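Local coordinates for uncharacterized protein (Legionella pneumophila subsp. pneumophila str. Philadelphia 1, PDB 2PMA) that is of unknown function but has a retropepsin-like aspartic endopeptidase domain, related in sequence to putative ATP-dependent zinc proteases, at residues A[24-29]-A[126-131]; A[31-36]-A[109-114]. All coordinates share one frame; numbering follows the deposited sequence. Where two conformers were deposited one is given.

How the interactions relate
Interaction 1 and interaction 2 lie next to each other along the chain, since S30 alone separates residues 24-29 from 31-36 and 126-131 follows not far after 109-114. Their centres are about 15 Å apart and they make no other touch. Strand 121-123 ties them together: L123 bonds to the backbone of D25 in the loop, and L122 to that of S32 in the strand. Helix 125-130 also rests on I107 of strand 103-112, whose C-terminal residues form interaction 2. The likely functional region is nearer interaction 1, where the side chain of D25, in an Asp-Thr-Gly sequence, lies about 3 Å, nearest atoms, from a formic acid molecule probably derived from the crystallisation liquor.

Interaction 1: residues A[24-29]-A[126-131]; sequences LDTGAK and DAIIDF
L24 meets the helix through its CB, which packs 4.1 Å from CD1 of I128. The same delta methyl reaches the backbone of D25, 3.9 Å from its N, and then CG2 of T26, touching three successive residues. It extends that far because CD1 continues the I128 side chain outward, with chi2 at 161°. The carboxylate of D25 turns back on its own loop through OD1, which accepts from G27 N at 3.0 Å, a bent bond that makes an Asx turn within the type I turn D25-A28 and probably helps to hold it. T26 holds a second link to the helix side through its carbonyl, which takes a bond from R125. K29 closes the contact twice. Its O accepts D126 N at 3.1 Å and also a water 2.9 Å away, which accepts from A127 N, so the carbonyl holds one helix amide directly and the next through the water. Its side chain runs out extended and then folds at chi4 (72°), crossing the D126 carboxylate at a slant, with CG and CE near its oxygens, and bringing NZ to 3.0 Å from OD1, on the syn lone pair, in a salt bridge. With strand 121-123 lying between strands 18-24 and 31-43 and leading into this helix, the Asp-Thr-Gly loop is consistent with the psi-shaped arrangement found around the active-site loop of retropepsin-like aspartic peptidases.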
loop_
_atom_site.group_PDB
_atom_site.type_symbol
_atom_site.label_atom_id
_atom_site.label_comp_id
_atom_site.label_asym_id
_atom_site.label_seq_id
_atom_site.Cartn_x
_atom_site.Cartn_y
_atom_site.Cartn_z
ATOM N N LEU A 24 5.328 -8.450 -2.229
ATOM C CA LEU A 24 4.078 -9.068 -2.694
ATOM C C LEU A 24 3.947 -10.388 -1.932
ATOM O O LEU A 24 4.774 -11.301 -2.090
ATOM C CB LEU A 24 4.125 -9.292 -4.210
ATOM C CG LEU A 24 3.820 -8.070 -5.089
ATOM C CD1 LEU A 24 4.859 -6.973 -4.899
ATOM C CD2 LEU A 24 3.771 -8.493 -6.582
ATOM N N ASP A 25 2.925 -10.445 -1.077
ATOM C CA ASP A 25 2.832 -11.419 -0.003
ATOM C C ASP A 25 1.538 -12.204 -0.170
ATOM O O ASP A 25 0.476 -11.757 0.246
ATOM C CB ASP A 25 2.808 -10.667 1.339
ATOM C CG ASP A 25 2.806 -11.591 2.551
ATOM O OD1 ASP A 25 2.636 -12.809 2.414
ATOM O OD2 ASP A 25 3.019 -11.089 3.672
ATOM N N THR A 26 1.628 -13.401 -0.745
ATOM C CA THR A 26 0.417 -14.191 -1.004
ATOM C C THR A 26 -0.156 -14.818 0.294
ATOM O O THR A 26 -1.272 -15.320 0.287
ATOM C CB THR A 26 0.667 -15.277 -2.061
ATOM O OG1 THR A 26 1.709 -16.129 -1.582
ATOM C CG2 THR A 26 1.127 -14.641 -3.399
ATOM N N GLY A 27 0.590 -14.747 1.401
ATOM C CA GLY A 27 0.124 -15.282 2.677
ATOM C C GLY A 27 -0.854 -14.369 3.426
ATOM O O GLY A 27 -1.505 -14.795 4.375
ATOM N N ALA A 28 -0.962 -13.130 2.979
ATOM C CA ALA A 28 -1.846 -12.107 3.604
ATOM C C ALA A 28 -2.935 -11.642 2.631
ATOM O O ALA A 28 -2.673 -11.429 1.456
ATOM C CB ALA A 28 -1.005 -10.921 3.997
ATOM N N LYS A 29 -4.157 -11.455 3.118
ATOM C CA LYS A 29 -5.218 -10.913 2.273
ATOM C C LYS A 29 -5.043 -9.406 2.042
ATOM O O LYS A 29 -5.205 -8.935 0.920
ATOM C CB LYS A 29 -6.591 -11.168 2.909
ATOM C CG LYS A 29 -7.746 -10.885 1.972
ATOM C CD LYS A 29 -9.085 -11.097 2.670
ATOM C CE LYS A 29 -10.165 -10.312 1.938
ATOM N NZ LYS A 29 -10.464 -10.979 0.630
ATOM N N ASP A 126 -5.505 -9.449 -2.115
ATOM C CA ASP A 126 -6.482 -8.575 -2.749
ATOM C C ASP A 126 -5.806 -7.657 -3.774
ATOM O O ASP A 126 -6.343 -7.473 -4.861
ATOM C CB ASP A 126 -7.259 -7.742 -1.713
ATOM C CG ASP A 126 -8.256 -8.581 -0.904
ATOM O OD1 ASP A 126 -8.528 -9.742 -1.282
ATOM O OD2 ASP A 126 -8.779 -8.069 0.104
ATOM N N ALA A 127 -4.677 -7.045 -3.400
ATOM C CA ALA A 127 -3.948 -6.129 -4.284
ATOM C C ALA A 127 -3.373 -6.887 -5.480
ATOM O O ALA A 127 -3.452 -6.422 -6.599
ATOM C CB ALA A 127 -2.806 -5.409 -3.526
ATOM N N ILE A 128 -2.768 -8.038 -5.230
ATOM C CA ILE A 128 -2.146 -8.811 -6.333
ATOM C C ILE A 128 -3.238 -9.180 -7.347
ATOM O O ILE A 128 -3.033 -9.103 -8.577
ATOM C CB ILE A 128 -1.436 -10.060 -5.792
ATOM C CG1 ILE A 128 -0.260 -9.629 -4.890
ATOM C CG2 ILE A 128 -0.858 -10.901 -6.965
ATOM C CD1 ILE A 128 0.245 -10.717 -3.923
ATOM N N ILE A 129 -4.412 -9.570 -6.837
ATOM C CA ILE A 129 -5.543 -9.887 -7.720
ATOM C C ILE A 129 -6.009 -8.640 -8.486
ATOM O O ILE A 129 -6.281 -8.735 -9.693
ATOM C CB ILE A 129 -6.688 -10.570 -6.939
ATOM C CG1 ILE A 129 -6.218 -11.952 -6.457
ATOM C CG2 ILE A 129 -7.950 -10.752 -7.821
ATOM C CD1 ILE A 129 -7.059 -12.537 -5.293
ATOM N N ASP A 130 -6.082 -7.488 -7.801
ATOM C CA ASP A 130 -6.441 -6.220 -8.478
ATOM C C ASP A 130 -5.521 -5.949 -9.675
ATOM O O ASP A 130 -5.978 -5.478 -10.739
ATOM C CB ASP A 130 -6.336 -5.015 -7.533
ATOM C CG ASP A 130 -7.382 -5.018 -6.439
ATOM O OD1 ASP A 130 -8.438 -5.663 -6.617
ATOM O OD2 ASP A 130 -7.134 -4.335 -5.404
ATOM N N PHE A 131 -4.235 -6.275 -9.514
ATOM C CA PHE A 131 -3.255 -6.151 -10.611
ATOM C C PHE A 131 -3.191 -7.372 -11.545
ATOM O O PHE A 131 -2.354 -7.414 -12.447
ATOM C CB PHE A 131 -1.856 -5.872 -10.035
ATOM C CG PHE A 131 -1.690 -4.462 -9.533
ATOM C CD1 PHE A 131 -1.560 -3.403 -10.443
ATOM C CD2 PHE A 131 -1.681 -4.189 -8.166
ATOM C CE1 PHE A 131 -1.421 -2.068 -9.965
ATOM C CE2 PHE A 131 -1.533 -2.869 -7.685
ATOM C CZ PHE A 131 -1.398 -1.816 -8.573
HETATM O O HOH W 1 -3.938 -6.815 -0.612
#

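Interaction 2: residues A[31-36]-A[109-114]; sequences ASLHAV and VNLTNR
A31 O receives N110 N at 2.8 Å in a nearly straight bond (172°), the first of four backbone bonds between the parallel segments. N110 uses its O as well, taking L33 N at 2.8 Å. L33 O then accepts T112 N at 2.9 Å, although the donor stands 38° out of the carbonyl plane, and T112 O completes the series by accepting, at 3.3 Å, the N of A35, just past strand 31-34. L33, N110 and T112 thus each use both N and O across the contact, while the residues between them turn to the opposite side: V109 and L111 bond to V94 and P92, and S32 and H34 to L122 and P120. L111 O also accepts from R91. The two strands sit side by side inside the curled mixed sheet of the retropepsin-like fold, strand 31-34 following directly on the Asp-Thr-Gly loop. On one face V109, in one of its two conformers, packs CG1 near A31 CB, and L111 CD2 reaches across to A35 CB and L33 CD2, with F51 touching both A35 and L111. On the other face T112 sets its CG2 against the CB of S32. H34, its CG anti to the backbone N (chi1 178°), sets its ring beside the C-terminal end of strand 109-112 and under the carbonyl of R114. There T112 O approaches the ring edge near its plane, 2.9 Å from CD2, while R114 O lies 3.2 Å above one ring face, displaced toward the rim. Past the last strand bond, a water donates to A35 O at 2.8 Å and accepts, weakly, from ND2 of N113.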
loop_
_atom_site.group_PDB
_atom_site.type_symbol
_atom_site.label_atom_id
_atom_site.label_comp_id
_atom_site.label_asym_id
_atom_site.label_seq_id
_atom_site.Cartn_x
_atom_site.Cartn_y
_atom_site.Cartn_z
ATOM N N ALA A 31 -3.417 -5.388 2.172
ATOM C CA ALA A 31 -2.172 -4.612 1.918
ATOM C C ALA A 31 -1.953 -3.692 3.128
ATOM O O ALA A 31 -2.926 -3.360 3.825
ATOM C CB ALA A 31 -2.309 -3.796 0.631
ATOM N N SER A 32 -0.704 -3.318 3.405
ATOM C CA SER A 32 -0.413 -2.489 4.576
ATOM C C SER A 32 0.718 -1.541 4.235
ATOM O O SER A 32 1.599 -1.857 3.416
ATOM C CB SER A 32 -0.048 -3.328 5.800
ATOM O OG SER A 32 1.032 -4.187 5.525
ATOM N N LEU A 33 0.669 -0.372 4.850
ATOM C CA LEU A 33 1.633 0.678 4.602
ATOM C C LEU A 33 1.947 1.362 5.925
ATOM O O LEU A 33 1.014 1.779 6.654
ATOM C CB LEU A 33 0.979 1.724 3.669
ATOM C CG LEU A 33 1.753 3.030 3.383
ATOM C CD1 LEU A 33 3.104 2.789 2.603
ATOM C CD2 LEU A 33 0.883 4.004 2.560
ATOM N N HIS A 34 3.225 1.491 6.263
ATOM C CA HIS A 34 3.542 2.215 7.506
ATOM C C HIS A 34 3.274 3.709 7.334
ATOM O O HIS A 34 3.760 4.355 6.388
ATOM C CB HIS A 34 4.962 1.958 7.980
ATOM C CG HIS A 34 5.311 2.730 9.221
ATOM N ND1 HIS A 34 6.429 3.527 9.309
ATOM C CD2 HIS A 34 4.645 2.883 10.392
ATOM C CE1 HIS A 34 6.469 4.097 10.504
ATOM N NE2 HIS A 34 5.390 3.743 11.173
ATOM N N ALA A 35 2.482 4.269 8.238
ATOM C CA ALA A 35 2.118 5.652 8.120
ATOM C C ALA A 35 2.022 6.168 9.545
ATOM O O ALA A 35 1.703 5.421 10.484
ATOM C CB ALA A 35 0.758 5.827 7.400
ATOM N N VAL A 36 2.344 7.423 9.696
ATOM C CA VAL A 36 2.268 8.116 11.030
ATOM C C VAL A 36 1.424 9.404 10.978
ATOM O O VAL A 36 1.084 9.875 9.883
ATOM C CB VAL A 36 3.693 8.424 11.552
ATOM C CG1 VAL A 36 4.515 7.109 11.665
ATOM C CG2 VAL A 36 4.433 9.371 10.600
ATOM N N VAL A 109 -5.677 -0.254 1.682
ATOM C CA VAL A 109 -4.458 -0.487 2.442
ATOM C C VAL A 109 -4.677 -0.136 3.904
ATOM O O VAL A 109 -5.259 0.913 4.228
ATOM C CB VAL A 109 -3.252 0.309 1.915
ATOM C CG1 VAL A 109 -2.851 -0.167 0.479
ATOM C CG2 VAL A 109 -3.525 1.809 1.948
ATOM N N ASN A 110 -4.177 -1.015 4.772
ATOM C CA ASN A 110 -4.139 -0.773 6.221
ATOM C C ASN A 110 -3.009 0.206 6.533
ATOM O O ASN A 110 -1.917 0.124 5.940
ATOM C CB ASN A 110 -3.900 -2.094 6.984
ATOM C CG ASN A 110 -5.009 -3.153 6.748
ATOM O OD1 ASN A 110 -6.038 -2.878 6.148
ATOM N ND2 ASN A 110 -4.786 -4.377 7.259
ATOM N N LEU A 111 -3.246 1.135 7.461
ATOM C CA LEU A 111 -2.176 2.034 7.862
ATOM C C LEU A 111 -1.605 1.523 9.150
ATOM O O LEU A 111 -2.323 1.490 10.157
ATOM C CB LEU A 111 -2.736 3.451 8.049
ATOM C CG LEU A 111 -3.322 4.107 6.810
ATOM C CD1 LEU A 111 -3.738 5.570 7.086
ATOM C CD2 LEU A 111 -2.335 4.058 5.618
ATOM N N THR A 112 -0.344 1.098 9.140
ATOM C CA THR A 112 0.158 0.327 10.288
ATOM C C THR A 112 1.199 1.099 11.032
ATOM O O THR A 112 1.886 1.929 10.446
ATOM C CB THR A 112 0.794 -1.017 9.838
ATOM O OG1 THR A 112 1.736 -0.742 8.796
ATOM C CG2 THR A 112 -0.283 -1.956 9.308
ATOM N N ASN A 113 1.345 0.748 12.315
ATOM C CA ASN A 113 2.129 1.531 13.264
ATOM C C ASN A 113 3.575 1.050 13.378
ATOM O O ASN A 113 4.407 1.780 13.893
ATOM C CB ASN A 113 1.501 1.424 14.681
ATOM C CG ASN A 113 0.106 2.028 14.753
ATOM O OD1 ASN A 113 -0.774 1.586 15.544
ATOM N ND2 ASN A 113 -0.108 3.016 13.944
ATOM N N ARG A 114 3.858 -0.175 12.934
ATOM C CA ARG A 114 5.187 -0.734 13.147
ATOM C C ARG A 114 6.223 -0.103 12.212
ATOM O O ARG A 114 6.033 -0.074 10.990
ATOM C CB ARG A 114 5.180 -2.255 13.033
ATOM C CG ARG A 114 6.443 -2.905 13.584
ATOM C CD ARG A 114 6.420 -3.044 15.111
ATOM N NE ARG A 114 7.719 -2.735 15.714
ATOM C CZ ARG A 114 8.113 -1.515 16.084
ATOM N NH1 ARG A 114 9.311 -1.347 16.627
ATOM N NH2 ARG A 114 7.320 -0.458 15.919
HETATM O O HOH W 2 1.330 5.103 13.233
#